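Local coordinates for protein whirlin (Mus musculus, PDB 6FDD) that serves hearing and vision as a scaffold of the USH2 complex, needed to elongate and maintain hair-cell stereocilia, represented here by its helical HHD2 domain, at residues Asp15-Leu20 with Gln24-Met29; Met30-Gln35 with Gly39-Glu44; Met48-Leu53 with Ser61-Val66. All coordinates share one frame; numbering follows the deposited sequence.

Overall arrangement
The three contacts lie within HHD2, the harmonin-homology domain of whirlin, a compact, all-helical chain, and follow one another along it. Contact 3, centred about 4 Å from the centre of the chain, is the buried one: leucine, valine and phenylalanine carbons meet there with no hydrogen bond across. Contact 1 is partly buried, an alanine and a selenomethionine inside giving way to stacked arginines and a water at its margin. Contact 2 lies at the surface, where backbone hydrogen bonds shape a turn. Helix 23-37 serves contacts 1 and 2, and helix 43-53 contacts 2 and 3; Tyr-32 on Ala-49 and Leu-33 on Leu-50 join the latter pair.

Contact 1. Residues Asp15-Leu20 with Gln24-Met29; sequences DQARHL and QERATM
Arg-18 and Arg-26 lay their guanidinium groups flat against each other, centres 3.9 Å apart and planes inclined by 26°. The stack is offset: each group sets an NH1 over the rim of the other, and Arg-18 NH1 comes 3.5 Å from Arg-26 NH2. Two like charges lie face to face here, a repulsion that solvent probably eases. The two chains arrive differently. Arg-18 runs extended from CG to NE, whereas Arg-26 folds over at its third torsion (chi3 46°), which lets its NE pass 3.7 Å from Arg-18 CG. With an alanine in place of Arg-26, the Arg-18 guanidinium loses its stacking partner and would probably be set free to swing, with Ala-17 CB losing the cover of the CD. Deeper in, the methyl of Ala-17 faces the other helix, its CB 4.2 Å from Arg-26 CD and 4.4 Å from the selenium (SE) of Met-29, a selenomethionine. At the far end one water donates to both Leu-20 O and Glu-25 OE1, 2.9 Å from each; Glu-25 also accepts from Thr-22 N and forms a salt bridge with Lys-59. The pair is a helical hairpin, segment axes at 143°, in which helix 11-20 turns back into helix 23-37; Met-29 continues inward to Leu-50 and Leu-53 of helix 43-53 and Leu-62 of helix 62-67.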
loop_
_atom_site.group_PDB
_atom_site.type_symbol
_atom_site.label_atom_id
_atom_site.label_comp_id
_atom_site.label_asym_id
_atom_site.label_seq_id
_atom_site.Cartn_x
_atom_site.Cartn_y
_atom_site.Cartn_z
ATOM N N ASP A 15 -4.771 -7.826 8.550
ATOM C CA ASP A 15 -5.450 -9.120 8.418
ATOM C C ASP A 15 -5.338 -9.648 6.989
ATOM O O ASP A 15 -5.040 -10.830 6.796
ATOM C CB ASP A 15 -6.932 -9.018 8.840
ATOM N N GLN A 16 -5.564 -8.767 5.994
ATOM C CA GLN A 16 -5.487 -9.097 4.573
ATOM C C GLN A 16 -4.046 -9.396 4.135
ATOM O O GLN A 16 -3.824 -10.360 3.396
ATOM C CB GLN A 16 -6.112 -7.979 3.723
ATOM C CG GLN A 16 -7.637 -8.052 3.609
ATOM C CD GLN A 16 -8.110 -9.340 2.981
ATOM O OE1 GLN A 16 -8.603 -10.245 3.665
ATOM N NE2 GLN A 16 -7.930 -9.469 1.673
ATOM N N ALA A 17 -3.073 -8.595 4.626
ATOM C CA ALA A 17 -1.645 -8.751 4.330
ATOM C C ALA A 17 -1.130 -10.083 4.858
ATOM O O ALA A 17 -0.428 -10.777 4.134
ATOM C CB ALA A 17 -0.847 -7.596 4.914
ATOM N N ARG A 18 -1.546 -10.484 6.084
ATOM C CA ARG A 18 -1.150 -11.757 6.689
ATOM C C ARG A 18 -1.555 -12.977 5.858
ATOM O O ARG A 18 -0.806 -13.950 5.811
ATOM C CB ARG A 18 -1.658 -11.869 8.131
ATOM C CG ARG A 18 -0.763 -11.125 9.118
ATOM C CD ARG A 18 -1.336 -11.108 10.526
ATOM N NE ARG A 18 -0.632 -10.153 11.385
ATOM C CZ ARG A 18 0.507 -10.408 12.027
ATOM N NH1 ARG A 18 1.090 -11.596 11.912
ATOM N NH2 ARG A 18 1.075 -9.476 12.779
ATOM N N HIS A 19 -2.706 -12.900 5.170
ATOM C CA HIS A 19 -3.223 -13.964 4.306
ATOM C C HIS A 19 -2.562 -14.007 2.913
ATOM O O HIS A 19 -2.361 -15.091 2.372
ATOM C CB HIS A 19 -4.762 -13.833 4.179
ATOM C CG HIS A 19 -5.390 -14.726 3.149
ATOM N ND1 HIS A 19 -6.116 -14.203 2.086
ATOM C CD2 HIS A 19 -5.356 -16.076 3.033
ATOM C CE1 HIS A 19 -6.508 -15.248 1.370
ATOM N NE2 HIS A 19 -6.078 -16.397 1.902
ATOM N N LEU A 20 -2.241 -12.842 2.334
ATOM C CA LEU A 20 -1.705 -12.754 0.971
ATOM C C LEU A 20 -0.179 -12.631 0.843
ATOM O O LEU A 20 0.358 -12.935 -0.223
ATOM C CB LEU A 20 -2.377 -11.581 0.228
ATOM C CG LEU A 20 -3.914 -11.658 0.063
ATOM C CD1 LEU A 20 -4.486 -10.339 -0.390
ATOM C CD2 LEU A 20 -4.321 -12.766 -0.895
ATOM N N GLN A 24 8.242 -11.576 5.236
ATOM C CA GLN A 24 9.201 -10.650 4.615
ATOM C C GLN A 24 8.520 -9.634 3.689
ATOM O O GLN A 24 8.864 -8.452 3.729
ATOM C CB GLN A 24 10.340 -11.416 3.919
ATOM C CG GLN A 24 11.260 -12.124 4.934
ATOM C CD GLN A 24 12.222 -11.173 5.620
ATOM O OE1 GLN A 24 13.236 -10.784 5.055
ATOM N NE2 GLN A 24 11.930 -10.751 6.844
ATOM N N GLU A 25 7.541 -10.073 2.891
ATOM C CA GLU A 25 6.786 -9.173 1.995
ATOM C C GLU A 25 5.938 -8.204 2.832
ATOM O O GLU A 25 5.844 -7.023 2.510
ATOM C CB GLU A 25 5.867 -9.976 1.069
ATOM C CG GLU A 25 6.574 -10.762 -0.022
ATOM C CD GLU A 25 5.597 -11.578 -0.846
ATOM O OE1 GLU A 25 4.688 -12.209 -0.257
ATOM O OE2 GLU A 25 5.705 -11.532 -2.091
ATOM N N ARG A 26 5.319 -8.709 3.919
ATOM C CA ARG A 26 4.526 -7.883 4.833
ATOM C C ARG A 26 5.429 -6.808 5.478
ATOM O O ARG A 26 5.040 -5.640 5.539
ATOM C CB ARG A 26 3.843 -8.769 5.890
ATOM C CG ARG A 26 2.929 -7.997 6.844
ATOM C CD ARG A 26 2.018 -8.893 7.678
ATOM N NE ARG A 26 2.700 -10.045 8.288
ATOM C CZ ARG A 26 3.368 -10.023 9.441
ATOM N NH1 ARG A 26 3.485 -8.894 10.130
ATOM N NH2 ARG A 26 3.953 -11.122 9.897
ATOM N N ALA A 27 6.667 -7.193 5.877
ATOM C CA ALA A 27 7.647 -6.249 6.435
ATOM C C ALA A 27 7.960 -5.145 5.399
ATOM O O ALA A 27 8.038 -3.976 5.774
ATOM C CB ALA A 27 8.923 -6.985 6.831
ATOM N N THR A 28 8.102 -5.510 4.098
ATOM C CA THR A 28 8.356 -4.504 3.039
ATOM C C THR A 28 7.179 -3.526 2.918
ATOM O O THR A 28 7.380 -2.304 2.892
ATOM C CB THR A 28 8.700 -5.210 1.714
ATOM O OG1 THR A 28 9.867 -6.005 1.912
ATOM C CG2 THR A 28 8.949 -4.221 0.568
HETATM N N MSE A 29 5.950 -4.051 2.874
HETATM C CA MSE A 29 4.774 -3.191 2.791
HETATM C C MSE A 29 4.709 -2.224 3.970
HETATM O O MSE A 29 4.525 -1.030 3.756
HETATM C CB MSE A 29 3.476 -4.008 2.717
HETATM C CG MSE A 29 2.246 -3.118 2.679
HETATM SE SE MSE A 29 0.665 -4.191 2.523
HETATM C CE MSE A 29 0.571 -3.987 0.620
HETATM O O HOH W 1 2.772 -14.338 -0.871
#

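Contact 2. Residues Met30-Gln35 with Gly39-Glu44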
loop_
_atom_site.group_PDB
_atom_site.type_symbol
_atom_site.label_atom_id
_atom_site.label_comp_id
_atom_site.label_asym_id
_atom_site.label_seq_id
_atom_site.Cartn_x
_atom_site.Cartn_y
_atom_site.Cartn_z
HETATM N N MSE A 30 4.884 -2.737 5.206
HETATM C CA MSE A 30 4.809 -1.911 6.419
HETATM C C MSE A 30 5.915 -0.862 6.450
HETATM O O MSE A 30 5.655 0.277 6.833
HETATM C CB MSE A 30 4.780 -2.772 7.693
HETATM C CG MSE A 30 3.561 -3.701 7.771
HETATM SE SE MSE A 30 1.853 -2.779 7.441
HETATM C CE MSE A 30 1.644 -1.897 9.164
ATOM N N TYR A 31 7.113 -1.216 5.937
ATOM C CA TYR A 31 8.239 -0.289 5.838
ATOM C C TYR A 31 7.879 0.915 4.968
ATOM O O TYR A 31 8.048 2.058 5.409
ATOM C CB TYR A 31 9.499 -1.018 5.281
ATOM C CG TYR A 31 10.607 -0.057 4.916
ATOM C CD1 TYR A 31 11.260 0.690 5.895
ATOM C CD2 TYR A 31 10.958 0.163 3.583
ATOM C CE1 TYR A 31 12.254 1.604 5.561
ATOM C CE2 TYR A 31 11.949 1.089 3.239
ATOM C CZ TYR A 31 12.596 1.797 4.229
ATOM O OH TYR A 31 13.538 2.717 3.869
ATOM N N TYR A 32 7.392 0.666 3.723
ATOM C CA TYR A 32 7.037 1.763 2.804
ATOM C C TYR A 32 5.901 2.614 3.331
ATOM O O TYR A 32 5.948 3.842 3.220
ATOM C CB TYR A 32 6.769 1.248 1.398
ATOM C CG TYR A 32 8.079 0.927 0.698
ATOM C CD1 TYR A 32 8.985 1.938 0.371
ATOM C CD2 TYR A 32 8.441 -0.385 0.423
ATOM C CE1 TYR A 32 10.216 1.646 -0.226
ATOM C CE2 TYR A 32 9.664 -0.685 -0.199
ATOM C CZ TYR A 32 10.550 0.335 -0.504
ATOM O OH TYR A 32 11.762 0.072 -1.110
ATOM N N LEU A 33 4.931 1.969 3.952
ATOM C CA LEU A 33 3.800 2.682 4.556
ATOM C C LEU A 33 4.271 3.615 5.695
ATOM O O LEU A 33 3.814 4.753 5.777
ATOM C CB LEU A 33 2.799 1.645 5.066
ATOM C CG LEU A 33 1.603 1.302 4.130
ATOM C CD1 LEU A 33 2.023 1.005 2.694
ATOM C CD2 LEU A 33 0.841 0.123 4.664
ATOM N N ALA A 34 5.253 3.155 6.518
ATOM C CA ALA A 34 5.807 3.952 7.617
ATOM C C ALA A 34 6.648 5.104 7.094
ATOM O O ALA A 34 6.624 6.184 7.686
ATOM C CB ALA A 34 6.611 3.076 8.571
ATOM N N GLN A 35 7.377 4.895 5.973
ATOM C CA GLN A 35 8.188 5.952 5.348
ATOM C C GLN A 35 7.255 7.039 4.796
ATOM O O GLN A 35 7.573 8.223 4.881
ATOM C CB GLN A 35 9.065 5.367 4.210
ATOM C CG GLN A 35 10.219 4.477 4.696
ATOM C CD GLN A 35 11.336 5.215 5.405
ATOM O OE1 GLN A 35 12.006 6.064 4.839
ATOM N NE2 GLN A 35 11.603 4.871 6.648
ATOM N N GLY A 39 6.570 11.013 6.377
ATOM C CA GLY A 39 6.842 12.129 5.477
ATOM C C GLY A 39 8.113 12.037 4.649
ATOM O O GLY A 39 8.461 13.008 3.964
ATOM N N THR A 40 8.829 10.892 4.710
ATOM C CA THR A 40 10.110 10.706 3.998
ATOM C C THR A 40 9.893 10.567 2.505
ATOM O O THR A 40 10.729 11.026 1.722
ATOM C CB THR A 40 10.867 9.474 4.543
ATOM O OG1 THR A 40 11.035 9.650 5.942
ATOM C CG2 THR A 40 12.237 9.291 3.902
ATOM N N ILE A 41 8.794 9.916 2.111
ATOM C CA ILE A 41 8.485 9.670 0.691
ATOM C C ILE A 41 7.072 10.156 0.345
ATOM O O ILE A 41 6.183 10.151 1.195
ATOM C CB ILE A 41 8.703 8.165 0.300
ATOM C CG1 ILE A 41 7.669 7.231 0.960
ATOM C CG2 ILE A 41 10.174 7.717 0.599
ATOM C CD1 ILE A 41 7.758 5.710 0.565
ATOM N N SER A 42 6.882 10.566 -0.909
ATOM C CA SER A 42 5.576 10.987 -1.418
ATOM C C SER A 42 4.638 9.788 -1.545
ATOM O O SER A 42 5.091 8.651 -1.608
ATOM C CB SER A 42 5.740 11.623 -2.800
ATOM O OG SER A 42 6.136 10.638 -3.740
ATOM N N VAL A 43 3.312 10.053 -1.653
ATOM C CA VAL A 43 2.335 8.985 -1.891
ATOM C C VAL A 43 2.696 8.230 -3.214
ATOM O O VAL A 43 2.541 7.018 -3.281
ATOM C CB VAL A 43 0.861 9.513 -1.884
ATOM C CG1 VAL A 43 0.592 10.493 -3.030
ATOM C CG2 VAL A 43 -0.135 8.362 -1.889
ATOM N N GLU A 44 3.208 8.956 -4.228
ATOM C CA GLU A 44 3.584 8.349 -5.512
ATOM C C GLU A 44 4.775 7.420 -5.364
ATOM O O GLU A 44 4.745 6.313 -5.899
ATOM C CB GLU A 44 3.889 9.417 -6.573
ATOM C CG GLU A 44 2.682 10.252 -6.977
ATOM C CD GLU A 44 2.431 11.480 -6.124
ATOM O OE1 GLU A 44 3.271 11.792 -5.245
ATOM O OE2 GLU A 44 1.429 12.176 -6.391
#
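Gln-35 O receives Thr-40 N in a hydrogen bond of 3.0 Å, the donor standing nearly in line with the C=O (167°) although the hydrogen bond is not straight (N-H...O 136°). This belongs to a Schellman motif at the end of helix 23-37, with Gly-39 at positive phi as the first residue to leave the helix. A second, weak bond runs from Ile-41 N to Gln-35 O, 3.5 Å, so the last turn of the helix holds the start of the link to helix 43-53. Ser-42 then takes the N-cap position of that helix, its OG accepting from Ala-45 N. Outward from the bonds, Gln-35 bends at chi2 and brings OE1 over Thr-40, 3.4 Å from its CG2, a polar atom against a methyl. Ile-41 packs back along the helix: its CG1 sits between backbone N and carbonyl carbon (chi1 69°), so that Ile-41 CD1 lies 3.9 Å from Gln-35 CB. Beyond the contact, Ile-41 also touches Met-46 and Tyr-32 reaches Ala-49, both on helix 43-53. The ring of Tyr-32 meets the isoleucine edge-on: Ile-41 CD1 lies in the ring plane, 4.0 Å from Tyr-32 CD1.

Contact 3. Residues Met48-Leu53 with Ser61-Val66; sequences MALFEL and SLLSEV
Leu-50 and Leu-63 are the two principal bumps of this interface, part of the hydrophobic core of the all-helical HHD2 domain, and they lie side by side, pointing opposite ways, instead of meeting end to end. Leu-63 CD2 lodges against the flank of Leu-50, 3.6 Å from its CD1 and 3.9 Å from its CB, so a single methyl rests in the angle between the stem and one tip of the facing leucine. Leu-50 in turn pushes CD1 beyond Leu-63 to the next turn of the opposite helix, where it faces the fork of Val-66: CG1 and CG2 of Val-66 both stand 4.2 Å from Leu-50 CD1, and the two side chains meet tip to tip. Leu-50 CD1 is therefore held between Leu-63 and Val-66, residues three apart and on the same side of their helix. The other branch of Leu-63 has a different partner. Leu-63 CD1 comes to the edge of the Phe-51 ring, near its plane, 3.9 Å from Phe-51 CE1, with the two side chains roughly perpendicular. Although the CB of Phe-51 points away from the other helix, chi1 of -75° sets CG opposite the carbonyl carbon and carries the ring back to this methyl. Leu-63 is thus a forked wedge, one prong on the leucine and one on the phenylalanine.

The segment axes come no nearer than 11.9 Å and run nearly antiparallel (153°), and the branched side chains bridge that distance without polar help. Neighbouring elements close the core around them: Leu-33 of helix 23-37 packs on Leu-50, Leu-54 and Val-82 touch Leu-63, and the preceding residue, Leu-62, packs on Gln-16 of helix 11-20.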
loop_
_atom_site.group_PDB
_atom_site.type_symbol
_atom_site.label_atom_id
_atom_site.label_comp_id
_atom_site.label_asym_id
_atom_site.label_seq_id
_atom_site.Cartn_x
_atom_site.Cartn_y
_atom_site.Cartn_z
HETATM N N MSE A 48 4.660 3.380 -6.172
HETATM C CA MSE A 48 5.618 2.707 -7.070
HETATM C C MSE A 48 6.339 1.543 -6.379
HETATM O O MSE A 48 6.489 0.472 -6.972
HETATM C CB MSE A 48 6.586 3.720 -7.664
HETATM C CG MSE A 48 5.870 4.709 -8.579
HETATM SE SE MSE A 48 7.093 5.810 -9.561
HETATM C CE MSE A 48 7.914 6.750 -8.139
ATOM N N ALA A 49 6.700 1.719 -5.102
ATOM C CA ALA A 49 7.351 0.663 -4.318
ATOM C C ALA A 49 6.392 -0.512 -4.137
ATOM O O ALA A 49 6.801 -1.664 -4.264
ATOM C CB ALA A 49 7.784 1.206 -2.974
ATOM N N LEU A 50 5.104 -0.223 -3.884
ATOM C CA LEU A 50 4.085 -1.274 -3.733
ATOM C C LEU A 50 3.822 -2.006 -5.042
ATOM O O LEU A 50 3.597 -3.213 -5.019
ATOM C CB LEU A 50 2.788 -0.724 -3.123
ATOM C CG LEU A 50 2.918 -0.234 -1.658
ATOM C CD1 LEU A 50 1.599 0.185 -1.126
ATOM C CD2 LEU A 50 3.473 -1.326 -0.726
ATOM N N PHE A 51 3.900 -1.302 -6.199
ATOM C CA PHE A 51 3.755 -1.953 -7.505
ATOM C C PHE A 51 4.880 -3.003 -7.711
ATOM O O PHE A 51 4.661 -4.033 -8.353
ATOM C CB PHE A 51 3.830 -0.898 -8.626
ATOM C CG PHE A 51 2.615 -0.011 -8.837
ATOM C CD1 PHE A 51 1.363 -0.398 -8.384
ATOM C CD2 PHE A 51 2.709 1.156 -9.595
ATOM C CE1 PHE A 51 0.229 0.393 -8.634
ATOM C CE2 PHE A 51 1.574 1.953 -9.838
ATOM C CZ PHE A 51 0.346 1.567 -9.351
ATOM N N GLU A 52 6.074 -2.731 -7.158
ATOM C CA GLU A 52 7.219 -3.656 -7.246
ATOM C C GLU A 52 7.007 -4.876 -6.339
ATOM O O GLU A 52 7.463 -5.975 -6.650
ATOM C CB GLU A 52 8.529 -2.949 -6.865
ATOM C CG GLU A 52 8.931 -1.842 -7.825
ATOM C CD GLU A 52 9.334 -2.268 -9.228
ATOM O OE1 GLU A 52 9.539 -3.480 -9.471
ATOM O OE2 GLU A 52 9.505 -1.364 -10.075
ATOM N N LEU A 53 6.316 -4.680 -5.228
ATOM C CA LEU A 53 6.061 -5.745 -4.254
ATOM C C LEU A 53 4.879 -6.647 -4.624
ATOM O O LEU A 53 4.963 -7.870 -4.490
ATOM C CB LEU A 53 5.810 -5.093 -2.874
ATOM C CG LEU A 53 5.529 -6.032 -1.703
ATOM C CD1 LEU A 53 6.786 -6.831 -1.326
ATOM C CD2 LEU A 53 5.021 -5.244 -0.503
ATOM N N SER A 61 -5.005 -6.608 -4.873
ATOM C CA SER A 61 -6.192 -6.290 -4.056
ATOM C C SER A 61 -5.853 -5.555 -2.747
ATOM O O SER A 61 -6.697 -4.825 -2.216
ATOM C CB SER A 61 -7.019 -7.546 -3.780
ATOM O OG SER A 61 -6.450 -8.321 -2.743
ATOM N N LEU A 62 -4.604 -5.704 -2.246
ATOM C CA LEU A 62 -4.176 -4.996 -1.033
ATOM C C LEU A 62 -4.149 -3.476 -1.183
ATOM O O LEU A 62 -4.323 -2.784 -0.187
ATOM C CB LEU A 62 -2.817 -5.502 -0.518
ATOM C CG LEU A 62 -2.823 -6.880 0.123
ATOM C CD1 LEU A 62 -1.423 -7.401 0.258
ATOM C CD2 LEU A 62 -3.484 -6.844 1.510
ATOM N N LEU A 63 -3.931 -2.936 -2.410
ATOM C CA LEU A 63 -3.916 -1.470 -2.585
ATOM C C LEU A 63 -5.251 -0.809 -2.222
ATOM O O LEU A 63 -5.237 0.334 -1.747
ATOM C CB LEU A 63 -3.431 -1.039 -3.977
ATOM C CG LEU A 63 -1.939 -1.267 -4.221
ATOM C CD1 LEU A 63 -1.623 -1.315 -5.692
ATOM C CD2 LEU A 63 -1.097 -0.213 -3.517
ATOM N N SER A 64 -6.393 -1.538 -2.368
ATOM C CA SER A 64 -7.698 -0.992 -1.949
ATOM C C SER A 64 -7.744 -0.863 -0.412
ATOM O O SER A 64 -8.356 0.073 0.099
ATOM C CB SER A 64 -8.864 -1.824 -2.478
ATOM O OG SER A 64 -8.852 -3.147 -1.969
ATOM N N GLU A 65 -7.036 -1.755 0.314
ATOM C CA GLU A 65 -6.936 -1.665 1.777
ATOM C C GLU A 65 -5.987 -0.535 2.160
ATOM O O GLU A 65 -6.265 0.199 3.105
ATOM C CB GLU A 65 -6.482 -2.995 2.396
ATOM C CG GLU A 65 -7.353 -4.199 2.053
ATOM C CD GLU A 65 -8.704 -4.308 2.740
ATOM O OE1 GLU A 65 -9.039 -3.444 3.584
ATOM O OE2 GLU A 65 -9.427 -5.284 2.436
ATOM N N VAL A 66 -4.872 -0.365 1.399
ATOM C CA VAL A 66 -3.906 0.726 1.618
ATOM C C VAL A 66 -4.590 2.083 1.446
ATOM O O VAL A 66 -4.305 3.007 2.201
ATOM C CB VAL A 66 -2.645 0.574 0.712
ATOM C CG1 VAL A 66 -1.763 1.827 0.721
ATOM C CG2 VAL A 66 -1.839 -0.657 1.108
#